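Local structure of putative sugar ABC transporter (Yersinia enterocolitica subsp. enterocolitica 8081, 5ULB) at residues A[121-133]-A[155-167]. The protein probably binds methylthioribose-like sugars in the periplasm as the solute-binding component of an ABC transporter. Residues are numbered along the deposited sequence; the frame is centred on the assembly and turned at random.
Sequences QQDDASLTNESFG and PMERRQAAYQALL
Two neighbouring helices of the second lobe of a periplasmic sugar-binding protein, 124-133 and 155-167, pack face to face, D124 bridging R158 and R159 at the ligand end and F132 meeting Y163 and L166 at the other. Their axes cross at -47° and approach to 8.2 Å, close because A162 lies against A125 and T128, CB of A162 standing 3.7 Å from CG2 of T128. D124 divides its carboxylate between two arginines, each gripping a single oxygen side-on. The guanidinium of R158 is nearly coplanar with the carboxylate: NE reaches OD2 of D124 at 2.6 Å on the anti side, and NH2 comes in almost along the C-O direction. A bend at chi3 (-69°) folds R158 back to this oxygen, while its NH2 also pairs with D107. R159 is extended from CG to NE, its guanidinium plane 54° from that of the carboxylate; its NE meets OD1 of D124 at 2.9 Å from above the plane. CB of P155 lies over one face of the R159 guanidinium, offset from its centre. At the far end Y163 turns its edge to the face of F132 (centroids 4.9 Å apart), CD1 above the ring centre. L166 fits as a knob among T128, N129, F132 and G133. A water donates to both OD1 of N129 and O of A162, linking the helices. NH1 of R159 and NE2 of Q122 hydrogen-bond O3 and O2 of the bound 5-Se-methyl-5-seleno-ribofuranose, alpha or beta, so D124 probably holds R159 toward the sugar from the second shell and offsets part of the arginines' charge.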
ATOM      1  N   GLN A 121       4.445  -2.814  -7.743  1.00 10.23           N
ATOM      2  CA  GLN A 121       4.898  -1.913  -6.706  0.54  9.93           C
ATOM      3  C   GLN A 121       4.395  -0.528  -7.004  1.00  9.77           C
ATOM      4  O   GLN A 121       3.977  -0.250  -8.120  1.00 10.80           O
ATOM      5  CB  GLN A 121       6.405  -1.921  -6.560  0.54 12.70           C
ATOM      6  CG  GLN A 121       7.167  -1.730  -7.871  0.54 14.63           C
ATOM      7  CD  GLN A 121       7.290  -2.977  -8.801  0.54 16.78           C
ATOM      8  OE1 GLN A 121       7.323  -4.095  -8.307  0.54 26.23           O
ATOM      9  NE2 GLN A 121       7.174  -2.787 -10.103  0.54 26.14           N
ATOM     10  N   GLN A 122       4.435   0.342  -6.013  1.00  9.97           N
ATOM     11  CA  GLN A 122       4.228   1.755  -6.250  1.00 10.40           C
ATOM     12  C   GLN A 122       5.552   2.355  -6.665  1.00 11.99           C
ATOM     13  O   GLN A 122       6.591   1.747  -6.584  1.00 12.35           O
ATOM     14  CB  GLN A 122       3.660   2.440  -4.969  1.00 11.71           C
ATOM     15  CG  GLN A 122       2.323   1.834  -4.496  1.00 11.61           C
ATOM     16  CD  GLN A 122       1.960   2.097  -3.079  1.00 12.04           C
ATOM     17  OE1 GLN A 122       0.908   2.778  -2.805  1.00 14.67           O
ATOM     18  NE2 GLN A 122       2.752   1.640  -2.180  1.00 13.67           N
ATOM     19  N   ASP A 123       5.507   3.615  -7.131  1.00 11.76           N
ATOM     20  CA  ASP A 123       6.748   4.361  -7.448  1.00 11.78           C
ATOM     21  C   ASP A 123       7.237   4.966  -6.178  1.00 11.11           C
ATOM     22  O   ASP A 123       6.936   6.115  -5.841  1.00 12.91           O
ATOM     23  CB  ASP A 123       6.409   5.442  -8.522  1.00 14.71           C
ATOM     24  CG  ASP A 123       7.640   6.191  -8.970  1.00 13.74           C
ATOM     25  OD1 ASP A 123       8.730   6.068  -8.341  1.00 16.86           O
ATOM     26  OD2 ASP A 123       7.514   6.900  -9.995  1.00 20.42           O
ATOM     27  N   ASP A 124       7.952   4.157  -5.399  1.00 12.14           N
ATOM     28  CA  ASP A 124       8.377   4.576  -4.059  1.00 11.08           C
ATOM     29  C   ASP A 124       9.275   5.798  -4.083  1.00 11.17           C
ATOM     30  O   ASP A 124       9.206   6.612  -3.150  1.00 11.84           O
ATOM     31  CB  ASP A 124       9.008   3.368  -3.354  1.00 11.67           C
ATOM     32  CG  ASP A 124       7.988   2.338  -2.985  1.00 14.04           C
ATOM     33  OD1 ASP A 124       7.001   2.688  -2.325  1.00 12.99           O
ATOM     34  OD2 ASP A 124       8.181   1.168  -3.433  1.00 14.05           O
ATOM     35  N   ALA A 125      10.121   5.923  -5.092  1.00 12.57           N
ATOM     36  CA  ALA A 125      10.956   7.170  -5.203  1.00 12.22           C
ATOM     37  C   ALA A 125      10.070   8.396  -5.375  1.00 12.89           C
ATOM     38  O   ALA A 125      10.306   9.382  -4.728  1.00 13.42           O
ATOM     39  CB  ALA A 125      11.948   7.032  -6.370  1.00 16.31           C
ATOM     40  N   SER A 126       9.073   8.300  -6.232  1.00 12.37           N
ATOM     41  CA  SER A 126       8.126   9.445  -6.414  1.00 12.88           C
ATOM     42  C   SER A 126       7.271   9.702  -5.127  1.00 12.34           C
ATOM     43  O   SER A 126       7.071  10.861  -4.752  1.00 13.75           O
ATOM     44  CB  SER A 126       7.237   9.182  -7.591  1.00 14.44           C
ATOM     45  OG  SER A 126       6.381  10.294  -7.770  1.00 16.92           O
ATOM     46  N   LEU A 127       6.813   8.650  -4.490  1.00 11.01           N
ATOM     47  CA  LEU A 127       6.071   8.831  -3.211  1.00 10.38           C
ATOM     48  C   LEU A 127       6.925   9.650  -2.265  1.00 10.53           C
ATOM     49  O   LEU A 127       6.396  10.525  -1.523  1.00 11.19           O
ATOM     50  CB  LEU A 127       5.702   7.498  -2.562  1.00 11.52           C
ATOM     51  CG  LEU A 127       4.686   6.656  -3.280  1.00 11.79           C
ATOM     52  CD1 LEU A 127       4.548   5.281  -2.620  1.00 12.21           C
ATOM     53  CD2 LEU A 127       3.330   7.301  -3.377  1.00 13.69           C
ATOM     54  N   THR A 128       8.220   9.344  -2.157  1.00 10.49           N
ATOM     55  CA  THR A 128       9.139  10.056  -1.310  1.00  9.29           C
ATOM     56  C   THR A 128       9.382  11.484  -1.793  1.00 10.34           C
ATOM     57  O   THR A 128       9.391  12.409  -0.999  1.00 11.51           O
ATOM     58  CB  THR A 128      10.454   9.261  -1.183  1.00 10.38           C
ATOM     59  OG1 THR A 128      10.195   7.965  -0.666  1.00 11.78           O
ATOM     60  CG2 THR A 128      11.478   9.935  -0.387  1.00 12.14           C
ATOM     61  N   ASN A 129       9.712  11.589  -3.089  1.00 10.68           N
ATOM     62  CA  ASN A 129      10.025  12.912  -3.622  1.00 11.46           C
ATOM     63  C   ASN A 129       8.883  13.860  -3.426  1.00 11.66           C
ATOM     64  O   ASN A 129       9.113  15.062  -3.207  1.00 14.42           O
ATOM     65  CB  ASN A 129      10.481  12.778  -5.071  1.00 14.65           C
ATOM     66  CG  ASN A 129      11.839  12.070  -5.223  1.00 16.68           C
ATOM     67  OD1 ASN A 129      12.624  12.039  -4.328  1.00 18.06           O
ATOM     68  ND2 ASN A 129      12.054  11.471  -6.394  1.00 20.03           N
ATOM     69  N   GLU A 130       7.630  13.400  -3.595  1.00 11.34           N
ATOM     70  CA  GLU A 130       6.511  14.291  -3.452  1.00 11.22           C
ATOM     71  C   GLU A 130       6.155  14.638  -2.011  1.00 13.29           C
ATOM     72  O   GLU A 130       5.639  15.685  -1.684  1.00 19.70           O
ATOM     73  CB  GLU A 130       5.311  13.734  -4.203  1.00 12.02           C
ATOM     74  CG  GLU A 130       5.493  13.654  -5.693  1.00 13.44           C
ATOM     75  CD  GLU A 130       6.015  14.932  -6.466  1.00 22.08           C
ATOM     76  OE1 GLU A 130       5.652  15.984  -6.174  1.00 32.51           O
ATOM     77  OE2 GLU A 130       6.833  14.726  -7.446  1.00 30.78           O
ATOM     78  N   SER A 131       6.360  13.684  -1.085  1.00 10.84           N
ATOM     79  CA  SER A 131       5.961  13.863   0.334  1.00  9.71           C
ATOM     80  C   SER A 131       7.072  14.541   1.113  1.00 11.14           C
ATOM     81  O   SER A 131       6.916  15.666   1.636  1.00 11.48           O
ATOM     82  CB  SER A 131       5.555  12.510   0.970  1.00 10.83           C
ATOM     83  OG  SER A 131       6.575  11.565   0.947  1.00 10.17           O
ATOM     84  N   PHE A 132       8.217  13.889   1.158  1.00 11.12           N
ATOM     85  CA  PHE A 132       9.380  14.467   1.757  1.00 10.62           C
ATOM     86  C   PHE A 132       9.856  15.730   1.029  1.00 11.06           C
ATOM     87  O   PHE A 132      10.322  16.685   1.642  1.00 11.80           O
ATOM     88  CB  PHE A 132      10.532  13.445   1.931  1.00 12.14           C
ATOM     89  CG  PHE A 132      11.672  13.941   2.761  1.00 12.33           C
ATOM     90  CD1 PHE A 132      11.499  14.141   4.097  1.00 16.15           C
ATOM     91  CD2 PHE A 132      12.922  14.217   2.188  1.00 17.74           C
ATOM     92  CE1 PHE A 132      12.491  14.584   4.845  1.00 19.75           C
ATOM     93  CE2 PHE A 132      13.937  14.709   2.973  1.00 22.02           C
ATOM     94  CZ  PHE A 132      13.691  14.913   4.304  1.00 18.28           C
ATOM     95  N   GLY A 133       9.736  15.725  -0.288  1.00 11.97           N
ATOM     96  CA  GLY A 133      10.080  16.929  -1.006  1.00 12.92           C
ATOM     97  C   GLY A 133       9.236  18.091  -0.671  1.00 12.32           C
ATOM     98  O   GLY A 133       9.686  19.238  -0.687  1.00 13.23           O
ATOM     99  N   PRO A 155       9.144  -1.714  -0.028  1.00 10.85           N
ATOM    100  CA  PRO A 155       8.824  -0.299  -0.182  1.00 10.23           C
ATOM    101  C   PRO A 155       9.624   0.561   0.767  1.00  9.76           C
ATOM    102  O   PRO A 155       9.969   1.725   0.420  1.00 10.69           O
ATOM    103  CB  PRO A 155       7.335  -0.255   0.139  1.00 11.81           C
ATOM    104  CG  PRO A 155       7.039  -1.523   0.938  1.00 12.40           C
ATOM    105  CD  PRO A 155       7.910  -2.476   0.288  1.00 12.21           C
HETATM  106  N   MSE A 156       9.858   0.064   1.966  1.00 10.95           N
HETATM  107  CA  MSE A 156      10.592   0.832   2.966  1.00  8.68           C
HETATM  108  C   MSE A 156      12.015   1.014   2.501  1.00  9.80           C
HETATM  109  O   MSE A 156      12.607   2.124   2.702  1.00 10.30           O
HETATM  110  CB  MSE A 156      10.519   0.173   4.323  1.00  9.48           C
HETATM  111  CG  MSE A 156       9.116   0.223   4.937  1.00 11.17           C
HETATM  112 SE   MSE A 156       8.721   1.977   5.512  0.64 10.95          SE
HETATM  113  CE  MSE A 156       6.766   1.868   5.550  1.00 12.86           C
ATOM    114  N   GLU A 157      12.659   0.033   1.949  1.00 11.02           N
ATOM    115  CA  GLU A 157      14.040   0.221   1.545  0.52 11.74           C
ATOM    116  C   GLU A 157      14.122   1.196   0.335  1.00 11.33           C
ATOM    117  O   GLU A 157      15.046   2.031   0.290  1.00 12.13           O
ATOM    118  CB  GLU A 157      14.723  -1.125   1.340  0.52 12.22           C
ATOM    119  CG  GLU A 157      14.949  -1.903   2.721  0.52 19.34           C
ATOM    120  CD  GLU A 157      15.878  -1.234   3.886  0.52 24.62           C
ATOM    121  OE1 GLU A 157      15.747  -1.818   5.085  0.52 17.50           O
ATOM    122  OE2 GLU A 157      16.730  -0.132   3.656  0.52 28.19           O
ATOM    123  N   ARG A 158      13.159   1.140  -0.584  1.00 10.87           N
ATOM    124  CA  ARG A 158      13.184   2.110  -1.681  1.00 11.06           C
ATOM    125  C   ARG A 158      12.893   3.526  -1.227  1.00 10.44           C
ATOM    126  O   ARG A 158      13.504   4.488  -1.714  1.00 11.52           O
ATOM    127  CB  ARG A 158      12.193   1.685  -2.718  1.00 10.81           C
ATOM    128  CG  ARG A 158      12.569   0.373  -3.523  1.00 14.08           C
ATOM    129  CD  ARG A 158      11.514   0.127  -4.599  1.00 19.41           C
ATOM    130  NE  ARG A 158      10.249  -0.240  -4.189  1.00 21.18           N
ATOM    131  CZ  ARG A 158       9.760  -1.528  -3.994  1.00 20.97           C
ATOM    132  NH1 ARG A 158      10.577  -2.606  -4.275  1.00 23.29           N
ATOM    133  NH2 ARG A 158       8.387  -1.742  -3.430  1.00 16.80           N
ATOM    134  N   ARG A 159      11.973   3.697  -0.289  1.00  9.73           N
ATOM    135  CA  ARG A 159      11.704   5.051   0.275  1.00 10.04           C
ATOM    136  C   ARG A 159      12.917   5.572   0.998  1.00 10.03           C
ATOM    137  O   ARG A 159      13.262   6.761   0.859  1.00 10.91           O
ATOM    138  CB  ARG A 159      10.509   5.006   1.174  1.00  9.31           C
ATOM    139  CG  ARG A 159       9.229   4.722   0.397  1.00  9.83           C
ATOM    140  CD  ARG A 159       8.008   4.311   1.182  1.00  9.89           C
ATOM    141  NE  ARG A 159       6.975   3.824   0.329  1.00  9.90           N
ATOM    142  CZ  ARG A 159       5.849   3.265   0.723  1.00  9.52           C
ATOM    143  NH1 ARG A 159       5.448   3.318   1.997  1.00 11.11           N
ATOM    144  NH2 ARG A 159       5.094   2.643  -0.140  1.00 11.00           N
ATOM    145  N   GLN A 160      13.607   4.730   1.768  1.00 10.14           N
ATOM    146  CA  GLN A 160      14.786   5.175   2.495  1.00 10.24           C
ATOM    147  C   GLN A 160      15.890   5.610   1.491  1.00 11.01           C
ATOM    148  O   GLN A 160      16.540   6.621   1.758  1.00 11.99           O
ATOM    149  CB  GLN A 160      15.341   3.988   3.346  1.00 11.91           C
ATOM    150  CG  GLN A 160      16.628   4.269   4.110  1.00 12.76           C
ATOM    151  CD  GLN A 160      16.451   5.334   5.178  1.00 16.17           C
ATOM    152  OE1 GLN A 160      15.339   5.617   5.658  1.00 19.53           O
ATOM    153  NE2 GLN A 160      17.571   5.805   5.680  1.00 22.61           N
ATOM    154  N   ALA A 161      16.070   4.909   0.401  1.00 12.10           N
ATOM    155  CA  ALA A 161      17.129   5.295  -0.587  1.00 12.37           C
ATOM    156  C   ALA A 161      16.787   6.683  -1.173  1.00 12.21           C
ATOM    157  O   ALA A 161      17.678   7.537  -1.300  1.00 13.26           O
ATOM    158  CB  ALA A 161      17.299   4.266  -1.671  1.00 14.16           C
ATOM    159  N   ALA A 162      15.512   6.850  -1.530  1.00 10.94           N
ATOM    160  CA  ALA A 162      15.122   8.139  -2.102  1.00 10.96           C
ATOM    161  C   ALA A 162      15.273   9.271  -1.086  1.00 11.10           C
ATOM    162  O   ALA A 162      15.671  10.425  -1.420  1.00 12.02           O
ATOM    163  CB  ALA A 162      13.713   8.067  -2.658  1.00 11.77           C
ATOM    164  N   TYR A 163      14.900   9.021   0.163  1.00 10.71           N
ATOM    165  CA  TYR A 163      15.074   9.936   1.261  1.00 11.05           C
ATOM    166  C   TYR A 163      16.532  10.294   1.460  1.00 11.41           C
ATOM    167  O   TYR A 163      16.869  11.509   1.635  1.00 11.63           O
ATOM    168  CB  TYR A 163      14.444   9.318   2.491  1.00 11.47           C
ATOM    169  CG  TYR A 163      14.816   9.935   3.847  1.00 11.07           C
ATOM    170  CD1 TYR A 163      14.197  11.109   4.336  1.00 12.93           C
ATOM    171  CD2 TYR A 163      15.747   9.310   4.638  1.00 12.06           C
ATOM    172  CE1 TYR A 163      14.522  11.546   5.615  1.00 14.13           C
ATOM    173  CE2 TYR A 163      16.076   9.804   5.908  1.00 12.96           C
ATOM    174  CZ  TYR A 163      15.404  10.933   6.357  1.00 13.27           C
ATOM    175  OH  TYR A 163      15.661  11.415   7.611  1.00 17.22           O
ATOM    176  N   GLN A 164      17.437   9.310   1.475  1.00 11.82           N
ATOM    177  CA  GLN A 164      18.850   9.616   1.675  1.00 13.79           C
ATOM    178  C   GLN A 164      19.370  10.523   0.535  1.00 12.78           C
ATOM    179  O   GLN A 164      20.174  11.415   0.806  1.00 12.91           O
ATOM    180  CB  GLN A 164      19.672   8.372   1.765  1.00 14.07           C
ATOM    181  CG  GLN A 164      19.523   7.599   3.062  1.00 17.83           C
ATOM    182  CD  GLN A 164      20.050   8.307   4.324  1.00 25.40           C
ATOM    183  OE1 GLN A 164      19.500   8.101   5.457  1.00 44.66           O
ATOM    184  NE2 GLN A 164      21.081   9.088   4.154  1.00 35.68           N
ATOM    185  N   ALA A 165      18.885  10.305  -0.710  1.00 12.90           N
ATOM    186  CA  ALA A 165      19.273  11.249  -1.744  1.00 13.09           C
ATOM    187  C   ALA A 165      18.843  12.679  -1.503  1.00 12.26           C
ATOM    188  O   ALA A 165      19.592  13.656  -1.791  1.00 13.50           O
ATOM    189  CB  ALA A 165      18.844  10.692  -3.083  1.00 14.59           C
ATOM    190  N   LEU A 166      17.634  12.862  -0.966  1.00 12.03           N
ATOM    191  CA  LEU A 166      17.191  14.212  -0.633  1.00 12.74           C
ATOM    192  C   LEU A 166      17.913  14.792   0.548  1.00 12.91           C
ATOM    193  O   LEU A 166      18.127  16.041   0.603  1.00 14.10           O
ATOM    194  CB  LEU A 166      15.681  14.244  -0.400  1.00 12.84           C
ATOM    195  CG  LEU A 166      14.889  13.983  -1.683  1.00 17.04           C
ATOM    196  CD1 LEU A 166      13.392  13.819  -1.446  1.00 20.17           C
ATOM    197  CD2 LEU A 166      15.125  15.069  -2.773  1.00 22.19           C
ATOM    198  N   LEU A 167      18.323  13.982   1.544  1.00 12.37           N
ATOM    199  CA  LEU A 167      19.139  14.512   2.637  1.00 13.84           C
ATOM    200  C   LEU A 167      20.489  14.970   2.116  1.00 13.99           C
ATOM    201  O   LEU A 167      21.014  15.990   2.564  1.00 15.65           O
ATOM    202  CB  LEU A 167      19.435  13.421   3.671  1.00 15.91           C
ATOM    203  CG  LEU A 167      18.242  13.051   4.598  1.00 16.31           C
ATOM    204  CD1 LEU A 167      18.850  12.046   5.636  1.00 18.72           C
ATOM    205  CD2 LEU A 167      17.586  14.215   5.287  1.00 17.71           C
TER
HETATM  206  O   HOH W   1      15.228  11.155  -4.085  1.00 15.07           O